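Side-chain contacts in geranyltranstransferase (Campylobacter jejuni, PDB 3NPK), which probably catalyses the condensation of geranyl diphosphate with isopentenyl diphosphate to farnesyl diphosphate, releasing pyrophosphate: residues His73-Ser76 with Leu77-Asp81; Ser100-Glu103 with Thr104-Ile107. All coordinates share one frame; numbering follows the deposited sequence.

In the fold
Both contacts are local, contact 1 near the end of helix 59-80 and contact 2 at the start of helix 103-122, and their centres lie about 12 Å apart. They meet directly: His-79 NE2 of contact 1 sits 2.8 Å from Ile-107 O of contact 2, probably a hydrogen bond, and Ile-78 CG2 packs 3.3 Å from Ala-106 O. Contact 1 reaches the pyrophosphate pocket, probably part of the active site, since it holds His-73, which lines that pocket with Gly-39, Lys-40, Arg-43, Arg-92 and Tyr-282. Contact 2 lies farther out, its centre about 23 Å from that of the chain against about 11 Å for contact 1. Both touch the second subunit.

Contact 1 of 2, residues His73-Ser76 with Leu77-Asp81; sequences HTYS and LIHDD. With PPV (pyrophosphate), chain C.
His-73 O is gripped twice, by Leu-77 N at 3.1 Å in the helical bond and by Ser-76 OG at 2.7 Å. With OG lying between its own backbone N and carbonyl carbon (chi1 79°), the serine hydroxyl folds back along the helix and gives its proton to that carbonyl. Ser-76 OG in turn accepts from a water at 2.8 Å, and this water also donates to Asp-80 OD2, so a single molecule links the two side chains one helical turn apart. Leu-77 lies over one face of the His-73 imidazole, an off-centre CH-pi contact from CD1; His-73 lines the pyrophosphate pocket, but the placement of its ring against the ligand is doubtful. Farther round the helix, Tyr-75 turns its edge to the face of His-79 in a T-shaped pair, with centroids 5.3 Å apart and planes at 89°. His-79 ND1 is hydrogen-bonded to Asp-111 of the second subunit, which ties this aromatic pair to the dimer interface. Asp-80 and Asp-81 open the sequence DDLPAMD, closing at Asp-86, which matches the first aspartate-rich motif of trans-prenyltransferases, where such aspartates bind magnesium and the substrate diphosphate.

Contact 2 of 2, residues Ser100-Glu103 with Thr104-Ile107; sequences SYDE and TTAI
Thr-104 enters the first turn of helix 103-122 beside Asp-102, its CB 3.6 Å from Asp-102 OD1, and its side chain packs on Met-85 of the second subunit. Thr-105 carries the polar part of the contact. Its backbone N donates to Asp-102 OD1 at 2.8 Å, nearly in line with the C-O bond, whereas its hydroxyl OG1 donates to the same oxygen, also at 2.8 Å, from 39° above the carboxylate plane. The carboxylate reaches both because CG of Asp-102 stands between backbone N and carbonyl carbon (chi1 51°), which swings OD1 over the start of the helix. The other branch of Thr-105, the methyl CG2, lies 3.9 Å from Tyr-101 CB; the Tyr-101 ring beyond stacks with Phe-26. Ala-106 N closes the first helical bond, to Asp-102 O at 3.1 Å. At Ile-107 the backbone N bonds to Glu-103 O, and the branch CG1 rests against that same carbonyl oxygen at 3.3 Å. Asp-102 is thus the N-cap, and its OD1 accepts from a first-turn N-H, the usual N-cap bond. The second bond, from the threonine hydroxyl, adds a grip on OD1 from above the carboxylate plane and should restrict how the group turns, and the negative charge of Asp-102 probably interacts favourably with the helix dipole.

Contact 1 of 2, residues His73-Ser76 with Leu77-Asp81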
loop_
_atom_site.group_PDB
_atom_site.type_symbol
_atom_site.label_atom_id
_atom_site.label_comp_id
_atom_site.label_asym_id
_atom_site.label_seq_id
_atom_site.Cartn_x
_atom_site.Cartn_y
_atom_site.Cartn_z
ATOM N N HIS A 73 -8.129 3.330 5.385
ATOM C CA HIS A 73 -9.346 2.776 5.950
ATOM C C HIS A 73 -10.339 2.395 4.844
ATOM O O HIS A 73 -10.929 1.306 4.862
ATOM C CB HIS A 73 -9.940 3.759 6.952
ATOM C CG HIS A 73 -11.184 3.257 7.598
ATOM N ND1 HIS A 73 -12.389 3.919 7.524
ATOM C CD2 HIS A 73 -11.411 2.128 8.305
ATOM C CE1 HIS A 73 -13.303 3.231 8.188
ATOM N NE2 HIS A 73 -12.738 2.132 8.656
ATOM N N THR A 74 -10.533 3.295 3.885
ATOM C CA THR A 74 -11.456 3.006 2.789
ATOM C C THR A 74 -11.000 1.813 1.948
ATOM O O THR A 74 -11.832 0.962 1.580
ATOM C CB THR A 74 -11.687 4.260 1.925
ATOM O OG1 THR A 74 -12.405 5.223 2.700
ATOM C CG2 THR A 74 -12.497 3.942 0.661
ATOM N N TYR A 75 -9.701 1.729 1.642
ATOM C CA TYR A 75 -9.223 0.567 0.870
ATOM C C TYR A 75 -9.565 -0.725 1.626
ATOM O O TYR A 75 -10.023 -1.712 1.035
ATOM C CB TYR A 75 -7.724 0.664 0.506
ATOM C CG TYR A 75 -6.836 -0.418 1.116
ATOM C CD1 TYR A 75 -6.897 -1.739 0.671
ATOM C CD2 TYR A 75 -5.919 -0.106 2.119
ATOM C CE1 TYR A 75 -6.106 -2.720 1.229
ATOM C CE2 TYR A 75 -5.103 -1.085 2.671
ATOM C CZ TYR A 75 -5.211 -2.387 2.233
ATOM O OH TYR A 75 -4.434 -3.386 2.776
ATOM N N SER A 76 -9.407 -0.704 2.945
ATOM C CA SER A 76 -9.624 -1.918 3.720
ATOM C C SER A 76 -11.084 -2.337 3.671
ATOM O O SER A 76 -11.388 -3.532 3.622
ATOM C CB SER A 76 -9.129 -1.747 5.169
ATOM O OG SER A 76 -10.035 -1.017 5.979
ATOM N N LEU A 77 -11.990 -1.361 3.670
ATOM C CA LEU A 77 -13.411 -1.670 3.592
ATOM C C LEU A 77 -13.761 -2.294 2.246
ATOM O O LEU A 77 -14.537 -3.245 2.187
ATOM C CB LEU A 77 -14.260 -0.422 3.803
ATOM C CG LEU A 77 -14.066 0.302 5.138
ATOM C CD1 LEU A 77 -15.036 1.454 5.259
ATOM C CD2 LEU A 77 -14.195 -0.644 6.340
ATOM N N ILE A 78 -13.198 -1.738 1.175
ATOM C CA ILE A 78 -13.464 -2.225 -0.172
ATOM C C ILE A 78 -12.988 -3.673 -0.307
ATOM O O ILE A 78 -13.727 -4.545 -0.806
ATOM C CB ILE A 78 -12.793 -1.322 -1.232
ATOM C CG1 ILE A 78 -13.461 0.060 -1.261
ATOM C CG2 ILE A 78 -12.827 -1.979 -2.622
ATOM C CD1 ILE A 78 -12.660 1.145 -2.007
ATOM N N HIS A 79 -11.770 -3.961 0.167
ATOM C CA HIS A 79 -11.306 -5.352 0.115
ATOM C C HIS A 79 -12.099 -6.275 1.038
ATOM O O HIS A 79 -12.443 -7.395 0.643
ATOM C CB HIS A 79 -9.798 -5.468 0.347
ATOM C CG HIS A 79 -8.986 -5.074 -0.849
ATOM N ND1 HIS A 79 -7.624 -5.290 -0.934
ATOM C CD2 HIS A 79 -9.352 -4.514 -2.034
ATOM C CE1 HIS A 79 -7.186 -4.858 -2.106
ATOM N NE2 HIS A 79 -8.215 -4.379 -2.790
ATOM N N ASP A 80 -12.406 -5.815 2.253
ATOM C CA ASP A 80 -13.137 -6.662 3.198
ATOM C C ASP A 80 -14.537 -7.007 2.677
ATOM O O ASP A 80 -15.065 -8.079 2.979
ATOM C CB ASP A 80 -13.264 -5.979 4.547
ATOM C CG ASP A 80 -11.929 -5.835 5.271
ATOM O OD1 ASP A 80 -10.877 -6.296 4.756
ATOM O OD2 ASP A 80 -11.939 -5.234 6.358
ATOM N N ASP A 81 -15.111 -6.116 1.864
ATOM C CA ASP A 81 -16.464 -6.322 1.336
ATOM C C ASP A 81 -16.504 -7.310 0.161
ATOM O O ASP A 81 -17.591 -7.747 -0.238
ATOM C CB ASP A 81 -17.082 -4.980 0.899
ATOM C CG ASP A 81 -17.534 -4.131 2.076
ATOM O OD1 ASP A 81 -17.657 -4.682 3.191
ATOM O OD2 ASP A 81 -17.760 -2.911 1.890
HETATM O O11 PPV C . -15.942 0.860 10.258
HETATM P P1 PPV C . -16.393 2.415 10.570
HETATM O O21 PPV C . -17.567 2.481 11.721
HETATM O O31 PPV C . -15.248 3.193 11.044
HETATM O OPP PPV C . -17.061 2.952 9.171
HETATM P P2 PPV C . -16.952 4.429 8.469
HETATM O O12 PPV C . -17.941 4.253 7.162
HETATM O O22 PPV C . -15.452 4.684 7.895
HETATM O O32 PPV C . -17.432 5.505 9.353
HETATM O O HOH W 1 -11.630 -2.883 7.320
#

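Contact 2 of 2, residues Ser100-Glu103 with Thr104-Ile107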
loop_
_atom_site.group_PDB
_atom_site.type_symbol
_atom_site.label_atom_id
_atom_site.label_comp_id
_atom_site.label_asym_id
_atom_site.label_seq_id
_atom_site.Cartn_x
_atom_site.Cartn_y
_atom_site.Cartn_z
ATOM N N SER A 100 -21.373 -2.442 -8.232
ATOM C CA SER A 100 -21.569 -1.343 -9.181
ATOM C C SER A 100 -20.707 -1.483 -10.420
ATOM O O SER A 100 -21.129 -1.105 -11.523
ATOM C CB SER A 100 -21.277 0.004 -8.531
ATOM O OG SER A 100 -22.338 0.372 -7.675
ATOM N N TYR A 101 -19.492 -1.991 -10.232
ATOM C CA TYR A 101 -18.546 -2.171 -11.323
ATOM C C TYR A 101 -18.268 -3.653 -11.545
ATOM O O TYR A 101 -19.046 -4.333 -12.216
ATOM C CB TYR A 101 -17.283 -1.349 -11.068
ATOM C CG TYR A 101 -17.599 0.123 -11.058
ATOM C CD1 TYR A 101 -17.672 0.839 -9.869
ATOM C CD2 TYR A 101 -17.859 0.796 -12.249
ATOM C CE1 TYR A 101 -17.987 2.196 -9.868
ATOM C CE2 TYR A 101 -18.169 2.139 -12.262
ATOM C CZ TYR A 101 -18.234 2.838 -11.074
ATOM O OH TYR A 101 -18.548 4.186 -11.102
ATOM N N ASP A 102 -17.192 -4.159 -10.968
ATOM C CA ASP A 102 -16.887 -5.583 -11.009
ATOM C C ASP A 102 -15.805 -5.885 -9.975
ATOM O O ASP A 102 -15.271 -4.971 -9.355
ATOM C CB ASP A 102 -16.461 -6.031 -12.421
ATOM C CG ASP A 102 -15.365 -5.162 -13.024
ATOM O OD1 ASP A 102 -14.435 -4.792 -12.311
ATOM O OD2 ASP A 102 -15.418 -4.855 -14.233
ATOM N N GLU A 103 -15.494 -7.158 -9.770
ATOM C CA GLU A 103 -14.537 -7.510 -8.723
ATOM C C GLU A 103 -13.167 -6.961 -9.034
ATOM O O GLU A 103 -12.460 -6.525 -8.135
ATOM C CB GLU A 103 -14.453 -9.023 -8.555
ATOM C CG GLU A 103 -15.633 -9.593 -7.804
ATOM C CD GLU A 103 -15.532 -11.086 -7.642
ATOM O OE1 GLU A 103 -14.417 -11.635 -7.793
ATOM O OE2 GLU A 103 -16.579 -11.711 -7.380
ATOM N N THR A 104 -12.783 -7.010 -10.305
ATOM C CA THR A 104 -11.479 -6.495 -10.704
ATOM C C THR A 104 -11.329 -5.036 -10.280
ATOM O O THR A 104 -10.314 -4.640 -9.690
ATOM C CB THR A 104 -11.275 -6.611 -12.218
ATOM O OG1 THR A 104 -11.183 -7.999 -12.569
ATOM C CG2 THR A 104 -10.003 -5.865 -12.631
ATOM N N THR A 105 -12.348 -4.231 -10.561
ATOM C CA THR A 105 -12.308 -2.816 -10.196
ATOM C C THR A 105 -12.196 -2.640 -8.677
ATOM O O THR A 105 -11.421 -1.817 -8.192
ATOM C CB THR A 105 -13.549 -2.089 -10.732
ATOM O OG1 THR A 105 -13.543 -2.172 -12.165
ATOM C CG2 THR A 105 -13.573 -0.601 -10.333
ATOM N N ALA A 106 -12.970 -3.415 -7.922
ATOM C CA ALA A 106 -12.917 -3.309 -6.462
ATOM C C ALA A 106 -11.508 -3.657 -5.957
ATOM O O ALA A 106 -10.934 -2.948 -5.099
ATOM C CB ALA A 106 -13.965 -4.220 -5.820
ATOM N N ILE A 107 -10.943 -4.749 -6.472
ATOM C CA ILE A 107 -9.598 -5.135 -6.034
ATOM C C ILE A 107 -8.601 -4.015 -6.346
ATOM O O ILE A 107 -7.839 -3.569 -5.469
ATOM C CB ILE A 107 -9.128 -6.428 -6.707
ATOM C CG1 ILE A 107 -9.968 -7.609 -6.225
ATOM C CG2 ILE A 107 -7.634 -6.670 -6.398
ATOM C CD1 ILE A 107 -9.929 -8.800 -7.168
#